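PDB 4R4X: pngf-ii, which acts as a peptide:N-glycosidase, releasing N-linked glycans from glycoproteins, probably by hydrolysing the bond between the asparagine side chain and the innermost sugar. Local coordinates for residues Glu52-Arg55 against Lys56-Glu59; Glu170-Ala173 against Leu174-Lys177; Asp76-Ile79 against Leu80-Glu84. All blocks are in the same frame, centred on the assembly; numbering follows the deposited sequence.

Contact 1 of 3, residues Glu52-Arg55 against Lys56-Glu59; sequences EINR and KNNE. With ZN (zinc ion), chain B.
Asn54 meets Lys56 and Glu59 in a tight local turn, where strand 48-54 ends and the chain doubles back into strand 59-65. The backbone N of Asn54 gives a nearly straight hydrogen bond to Glu59 O at 3.0 Å, and the same carbonyl oxygen also receives a CA-H contact from Ile53 CA at 3.5 Å. With CG anti to the backbone N (chi1 179°), the amide of Asn54 swings forward over the turn, and its OD1 accepts from Lys56 N at 2.9 Å in a more bent bond. This is an Asx turn set into the connection of a beta-hairpin, a place where the short polar amide of asparagine can stand in for a backbone carbonyl. Asn58 has the left-handed helical backbone that asparagine tolerates better than most residues. A water joins Asn58 OD1 (2.7 Å) to Arg55 NH1 (2.8 Å), lying at the guanidinium edge, in plane. Ile53 CG2 lies 3.7 Å above the guanidinium plane of Arg55, offset toward the rim, and Arg55 NH2 is hydrogen-bonded to Gln130 OE1. Further back on the strand, Glu52 grips a zinc ion with both carboxylate oxygens, OE1 at 2.2 Å and OE2 at 2.5 Å, while Asp159 supplies another ligand.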
loop_
_atom_site.group_PDB
_atom_site.type_symbol
_atom_site.label_atom_id
_atom_site.label_comp_id
_atom_site.label_asym_id
_atom_site.label_seq_id
_atom_site.Cartn_x
_atom_site.Cartn_y
_atom_site.Cartn_z
ATOM N N GLU A 52 7.688 31.998 -2.999
ATOM C CA GLU A 52 7.779 33.377 -3.462
ATOM C C GLU A 52 6.839 34.236 -2.651
ATOM O O GLU A 52 5.717 33.825 -2.347
ATOM C CB GLU A 52 7.426 33.513 -4.938
ATOM C CG GLU A 52 8.396 32.810 -5.873
ATOM C CD GLU A 52 8.255 33.237 -7.330
ATOM O OE1 GLU A 52 7.205 33.801 -7.699
ATOM O OE2 GLU A 52 9.203 33.011 -8.117
ATOM N N ILE A 53 7.307 35.425 -2.294
ATOM C CA ILE A 53 6.537 36.361 -1.506
ATOM C C ILE A 53 6.351 37.613 -2.320
ATOM O O ILE A 53 7.321 38.146 -2.827
ATOM C CB ILE A 53 7.267 36.742 -0.209
ATOM C CG1 ILE A 53 7.476 35.484 0.630
ATOM C CG2 ILE A 53 6.478 37.815 0.535
ATOM C CD1 ILE A 53 8.086 35.706 1.994
ATOM N N ASN A 54 5.101 38.056 -2.424
ATOM C CA ASN A 54 4.739 39.311 -3.045
ATOM C C ASN A 54 4.780 40.354 -1.948
ATOM O O ASN A 54 4.006 40.281 -1.006
ATOM C CB ASN A 54 3.332 39.207 -3.643
ATOM C CG ASN A 54 2.875 40.508 -4.287
ATOM O OD1 ASN A 54 3.388 41.586 -3.975
ATOM N ND2 ASN A 54 1.912 40.409 -5.192
ATOM N N ARG A 55 5.727 41.278 -2.033
ATOM C CA ARG A 55 5.961 42.196 -0.922
ATOM C C ARG A 55 4.912 43.326 -0.866
ATOM O O ARG A 55 4.811 44.009 0.144
ATOM C CB ARG A 55 7.371 42.770 -1.000
ATOM C CG ARG A 55 8.478 41.751 -0.788
ATOM C CD ARG A 55 8.509 41.204 0.641
ATOM N NE ARG A 55 9.532 40.169 0.796
ATOM C CZ ARG A 55 9.692 39.435 1.906
ATOM N NH1 ARG A 55 8.942 39.640 2.990
ATOM N NH2 ARG A 55 10.647 38.533 1.973
ATOM N N LYS A 56 4.124 43.490 -1.928
ATOM C CA LYS A 56 3.039 44.502 -1.948
ATOM C C LYS A 56 1.906 44.121 -0.996
ATOM O O LYS A 56 1.343 44.968 -0.315
ATOM C CB LYS A 56 2.467 44.676 -3.365
ATOM C CG LYS A 56 3.156 45.699 -4.265
ATOM C CD LYS A 56 4.683 45.660 -4.225
ATOM C CE LYS A 56 5.241 46.729 -3.283
ATOM N NZ LYS A 56 6.633 46.470 -2.813
ATOM N N ASN A 57 1.577 42.837 -0.949
ATOM C CA ASN A 57 0.439 42.363 -0.155
ATOM C C ASN A 57 0.759 41.211 0.810
ATOM O O ASN A 57 -0.128 40.664 1.461
ATOM C CB ASN A 57 -0.757 42.024 -1.072
ATOM C CG ASN A 57 -0.473 40.924 -2.107
ATOM O OD1 ASN A 57 -1.324 40.653 -2.949
ATOM N ND2 ASN A 57 0.676 40.287 -2.059
ATOM N N ASN A 58 2.041 40.867 0.921
ATOM C CA ASN A 58 2.464 39.715 1.709
ATOM C C ASN A 58 1.776 38.390 1.348
ATOM O O ASN A 58 1.628 37.522 2.177
ATOM C CB ASN A 58 2.394 40.018 3.215
ATOM C CG ASN A 58 3.522 40.939 3.671
ATOM O OD1 ASN A 58 4.432 41.253 2.904
ATOM N ND2 ASN A 58 3.460 41.388 4.924
ATOM N N GLU A 59 1.401 38.222 0.089
ATOM C CA GLU A 59 0.929 36.926 -0.367
ATOM C C GLU A 59 2.134 35.991 -0.489
ATOM O O GLU A 59 3.042 36.262 -1.257
ATOM C CB GLU A 59 0.195 37.021 -1.704
ATOM C CG GLU A 59 -0.390 35.681 -2.138
ATOM C CD GLU A 59 -1.577 35.807 -3.086
ATOM O OE1 GLU A 59 -1.807 36.907 -3.624
ATOM O OE2 GLU A 59 -2.287 34.793 -3.292
HETATM ZN ZN ZN B . 8.162 34.894 -9.421
HETATM O O HOH W 1 6.964 41.509 3.689
#

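Contact 2 of 3, residues Glu170-Ala173 against Leu174-Lys177; sequences EKDA and LTYK
Asp172 and Thr175 hold each other through two bonds at the start of helix 173-182. The amide N of Thr175 points back to Asp172 OD1, 2.8 Å away, approaching from above the carboxylate plane. The hydroxyl OG1 of Thr175 donates to the other oxygen, Asp172 OD2, at 2.6 Å and from its syn side. Both oxygens are therefore engaged. CG of Asp172 sits between its backbone N and carbonyl carbon (chi1 70°), which folds the short side chain over the helix start and brings both oxygens to Thr175 N and OG1. Helical bonding begins at once, with Tyr176 N donating to Asp172 O at 2.9 Å and Lys177 N to Ala173 O at 3.3 Å. Lys171 adds an aliphatic touch, its CD resting on Thr175 CG2 at 3.9 Å, while its carbonyl oxygen is taken by Thr74 OG1 of strand 70-76. The buried Tyr176 side chain touches Val72 and Ala64 of strands 70-76 and 59-65, and its hydroxyl is satisfied by Glu49. The negative charge of Asp172 probably also interacts favourably with the partial positive charge at the helix N-terminus. Asp172 thus forms a classic N-cap, with threonine at the third helical position closing onto the capping carboxylate.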
loop_
_atom_site.group_PDB
_atom_site.type_symbol
_atom_site.label_atom_id
_atom_site.label_comp_id
_atom_site.label_asym_id
_atom_site.label_seq_id
_atom_site.Cartn_x
_atom_site.Cartn_y
_atom_site.Cartn_z
ATOM N N GLU A 170 -3.433 26.285 -8.902
ATOM C CA GLU A 170 -3.581 26.599 -7.509
ATOM C C GLU A 170 -4.476 25.563 -6.844
ATOM O O GLU A 170 -5.528 25.183 -7.384
ATOM C CB GLU A 170 -4.149 28.014 -7.294
ATOM C CG GLU A 170 -4.245 28.363 -5.812
ATOM C CD GLU A 170 -4.502 29.840 -5.502
ATOM O OE1 GLU A 170 -4.669 30.645 -6.439
ATOM O OE2 GLU A 170 -4.555 30.190 -4.300
ATOM N N LYS A 171 -4.053 25.116 -5.675
ATOM C CA LYS A 171 -4.811 24.168 -4.854
ATOM C C LYS A 171 -4.966 24.649 -3.438
ATOM O O LYS A 171 -4.189 25.465 -2.969
ATOM C CB LYS A 171 -4.062 22.837 -4.756
ATOM C CG LYS A 171 -3.633 22.214 -6.065
ATOM C CD LYS A 171 -4.800 21.693 -6.864
ATOM C CE LYS A 171 -4.288 20.980 -8.103
ATOM N NZ LYS A 171 -5.385 20.475 -8.977
ATOM N N ASP A 172 -5.912 24.061 -2.716
ATOM C CA ASP A 172 -5.975 24.257 -1.271
ATOM C C ASP A 172 -4.767 23.588 -0.621
ATOM O O ASP A 172 -4.121 22.726 -1.229
ATOM C CB ASP A 172 -7.286 23.708 -0.710
ATOM C CG ASP A 172 -7.355 22.189 -0.738
ATOM O OD1 ASP A 172 -6.753 21.556 0.153
ATOM O OD2 ASP A 172 -8.011 21.628 -1.639
ATOM N N ALA A 173 -4.475 23.954 0.628
ATOM C CA ALA A 173 -3.256 23.488 1.283
ATOM C C ALA A 173 -3.221 21.959 1.470
ATOM O O ALA A 173 -2.174 21.345 1.342
ATOM C CB ALA A 173 -3.057 24.196 2.623
ATOM N N LEU A 174 -4.351 21.357 1.797
ATOM C CA LEU A 174 -4.382 19.909 2.018
ATOM C C LEU A 174 -4.126 19.165 0.722
ATOM O O LEU A 174 -3.392 18.185 0.701
ATOM C CB LEU A 174 -5.718 19.458 2.611
ATOM C CG LEU A 174 -5.942 19.885 4.066
ATOM C CD1 LEU A 174 -7.369 19.553 4.483
ATOM C CD2 LEU A 174 -4.935 19.236 4.999
ATOM N N THR A 175 -4.761 19.615 -0.347
ATOM C CA THR A 175 -4.575 19.013 -1.657
ATOM C C THR A 175 -3.134 19.175 -2.170
ATOM O O THR A 175 -2.563 18.255 -2.750
ATOM C CB THR A 175 -5.583 19.610 -2.664
ATOM O OG1 THR A 175 -6.904 19.345 -2.191
ATOM C CG2 THR A 175 -5.401 19.018 -4.032
ATOM N N TYR A 176 -2.577 20.361 -1.983
ATOM C CA TYR A 176 -1.191 20.654 -2.346
ATOM C C TYR A 176 -0.242 19.570 -1.766
ATOM O O TYR A 176 0.544 18.948 -2.496
ATOM C CB TYR A 176 -0.843 22.060 -1.838
ATOM C CG TYR A 176 0.587 22.467 -2.030
ATOM C CD1 TYR A 176 1.017 23.045 -3.225
ATOM C CD2 TYR A 176 1.503 22.329 -1.001
ATOM C CE1 TYR A 176 2.336 23.416 -3.411
ATOM C CE2 TYR A 176 2.816 22.715 -1.170
ATOM C CZ TYR A 176 3.218 23.256 -2.376
ATOM O OH TYR A 176 4.514 23.591 -2.530
ATOM N N LYS A 177 -0.356 19.330 -0.461
ATOM C CA LYS A 177 0.514 18.367 0.223
ATOM C C LYS A 177 0.263 16.957 -0.277
ATOM O O LYS A 177 1.203 16.168 -0.446
ATOM C CB LYS A 177 0.292 18.410 1.741
ATOM C CG LYS A 177 0.690 19.721 2.407
ATOM C CD LYS A 177 2.186 19.915 2.412
ATOM C CE LYS A 177 2.581 21.109 3.265
ATOM N NZ LYS A 177 4.041 21.093 3.447
#

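Contact 3 of 3, residues Asp76-Ile79 against Leu80-Glu84; sequences DNTI and LAKQE
The side chains of Thr78 and Lys82 run alongside each other in the same direction, where the loop enters the short, weakly bonded helix 79-82. Side-chain hydrogen bonds come first. Lys82 is extended beyond CG, and that stretch carries its NZ back over one turn to Thr78 OG1, 3.2 Å away. The threonine hydroxyl is itself a donor, giving its proton to Asp76 OD1 at 2.7 Å on the syn side of the carboxylate. The same OD1 takes Thr78 N at 2.9 Å from above the carboxylate plane, which makes an Asx turn just ahead of the helix. Threonine suits this spot because one small hydroxyl can receive from the lysine while donating to the aspartate. Asp76 OD2 lies 5.0 Å from Lys82 NZ, so the opposite charges probably attract without touching.

Backbone bonding is looser. Lys82 N is shared weakly between Thr78 O and Ile79 O, whereas Gln83 N makes a firmer bond to Leu80 O at 3.0 Å. Ala81 N is served by a water at 2.9 Å that in turn donates to Asn77 O, bridging the loop to the helix.

Van der Waals contacts complete the turn: the methylenes of Lys82 run over the threonine carbonyl, CG coming within 3.4 Å of Thr78 O. The hydrophobic residues serve other surfaces. Leu80, the buried member, leans on Asn58, Gln130 and Asp131, while Ile79 meets Ile127. Gln83 suits its place with an amide that both gives and takes, NE2 to Ile127 O and OE1 from Gly129 N.

The short helix thus follows strand 70-76 after a two-residue loop; that strand is paired through Asp76 to Val60 of strand 59-65. The helix lies against the loop holding residues 127-131 and leads through Glu84 into strand 86-94.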
loop_
_atom_site.group_PDB
_atom_site.type_symbol
_atom_site.label_atom_id
_atom_site.label_comp_id
_atom_site.label_asym_id
_atom_site.label_seq_id
_atom_site.Cartn_x
_atom_site.Cartn_y
_atom_site.Cartn_z
ATOM N N ASP A 76 -1.339 32.086 0.441
ATOM C CA ASP A 76 -1.842 32.481 1.760
ATOM C C ASP A 76 -1.254 33.842 2.109
ATOM O O ASP A 76 -0.031 34.012 2.096
ATOM C CB ASP A 76 -1.435 31.444 2.817
ATOM C CG ASP A 76 -2.115 31.657 4.188
ATOM O OD1 ASP A 76 -2.648 32.760 4.459
ATOM O OD2 ASP A 76 -2.086 30.702 5.012
ATOM N N ASN A 77 -2.119 34.815 2.396
ATOM C CA ASN A 77 -1.644 36.155 2.742
ATOM C C ASN A 77 -1.700 36.469 4.242
ATOM O O ASN A 77 -1.573 37.629 4.642
ATOM C CB ASN A 77 -2.385 37.199 1.928
ATOM C CG ASN A 77 -3.816 37.385 2.377
ATOM O OD1 ASN A 77 -4.337 36.620 3.182
ATOM N ND2 ASN A 77 -4.452 38.425 1.866
ATOM N N THR A 78 -1.866 35.436 5.058
ATOM C CA THR A 78 -1.910 35.587 6.507
ATOM C C THR A 78 -0.696 34.998 7.221
ATOM O O THR A 78 -0.582 35.133 8.442
ATOM C CB THR A 78 -3.160 34.910 7.112
ATOM O OG1 THR A 78 -3.042 33.476 7.026
ATOM C CG2 THR A 78 -4.426 35.371 6.407
ATOM N N ILE A 79 0.205 34.337 6.485
ATOM C CA ILE A 79 1.288 33.588 7.135
ATOM C C ILE A 79 2.249 34.484 7.941
ATOM O O ILE A 79 2.567 34.197 9.097
ATOM C CB ILE A 79 2.109 32.770 6.101
ATOM C CG1 ILE A 79 1.230 31.665 5.496
ATOM C CG2 ILE A 79 3.352 32.173 6.757
ATOM C CD1 ILE A 79 1.979 30.683 4.609
ATOM N N LEU A 80 2.725 35.549 7.312
ATOM C CA LEU A 80 3.703 36.436 7.954
ATOM C C LEU A 80 3.101 37.077 9.207
ATOM O O LEU A 80 3.712 37.051 10.262
ATOM C CB LEU A 80 4.191 37.506 6.967
ATOM C CG LEU A 80 4.927 36.917 5.760
ATOM C CD1 LEU A 80 5.555 38.009 4.916
ATOM C CD2 LEU A 80 5.952 35.898 6.219
ATOM N N ALA A 81 1.881 37.600 9.081
ATOM C CA ALA A 81 1.198 38.268 10.202
ATOM C C ALA A 81 1.081 37.373 11.440
ATOM O O ALA A 81 1.167 37.864 12.557
ATOM C CB ALA A 81 -0.183 38.765 9.762
ATOM N N LYS A 82 0.938 36.059 11.246
ATOM C CA LYS A 82 0.804 35.128 12.365
ATOM C C LYS A 82 2.087 34.807 13.126
ATOM O O LYS A 82 2.019 34.254 14.213
ATOM C CB LYS A 82 0.161 33.821 11.903
ATOM C CG LYS A 82 -1.307 33.977 11.526
ATOM C CD LYS A 82 -1.841 32.715 10.866
ATOM C CE LYS A 82 -3.289 32.904 10.461
ATOM N NZ LYS A 82 -3.751 31.767 9.636
ATOM N N GLN A 83 3.252 35.119 12.568
ATOM C CA GLN A 83 4.507 34.779 13.248
ATOM C C GLN A 83 4.594 35.656 14.481
ATOM O O GLN A 83 4.288 36.832 14.394
ATOM C CB GLN A 83 5.718 35.021 12.324
ATOM C CG GLN A 83 5.652 34.147 11.081
ATOM C CD GLN A 83 6.880 34.235 10.193
ATOM O OE1 GLN A 83 7.791 35.043 10.412
ATOM N NE2 GLN A 83 6.917 33.367 9.188
ATOM N N GLU A 84 5.000 35.078 15.602
ATOM C CA GLU A 84 5.153 35.802 16.865
ATOM C C GLU A 84 6.609 35.816 17.283
ATOM O O GLU A 84 7.164 34.766 17.591
ATOM C CB GLU A 84 4.378 35.098 17.973
ATOM C CG GLU A 84 2.883 35.310 17.941
ATOM C CD GLU A 84 2.214 34.778 19.204
ATOM O OE1 GLU A 84 2.070 33.542 19.340
ATOM O OE2 GLU A 84 1.845 35.599 20.069
HETATM O O HOH W 2 0.510 38.197 6.596
#

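Along the chain the order is contact 1, contact 3, contact 2, and all three fall within the N-terminal domain of the N-glycanase. Contact 1 joins strands 48-54 and 59-65; strand 70-76 pairs antiparallel with 59-65 and runs into contact 3, while strand 167-170, parallel to 70-76, leads into contact 2. Contacts 1 and 3 have centres 11 Å apart and touch, Asn58 CG packing on Leu80 CD1 at 3.8 Å and Glu59 on Asn77. Contact 2 stands apart, its centre 19 Å from that of contact 1 and 18 Å from that of contact 3. Its helix 173-182 then leads to strand 186-196, part of a different sheet, so contact 2 probably lies near the passage to the PNGase F-like part.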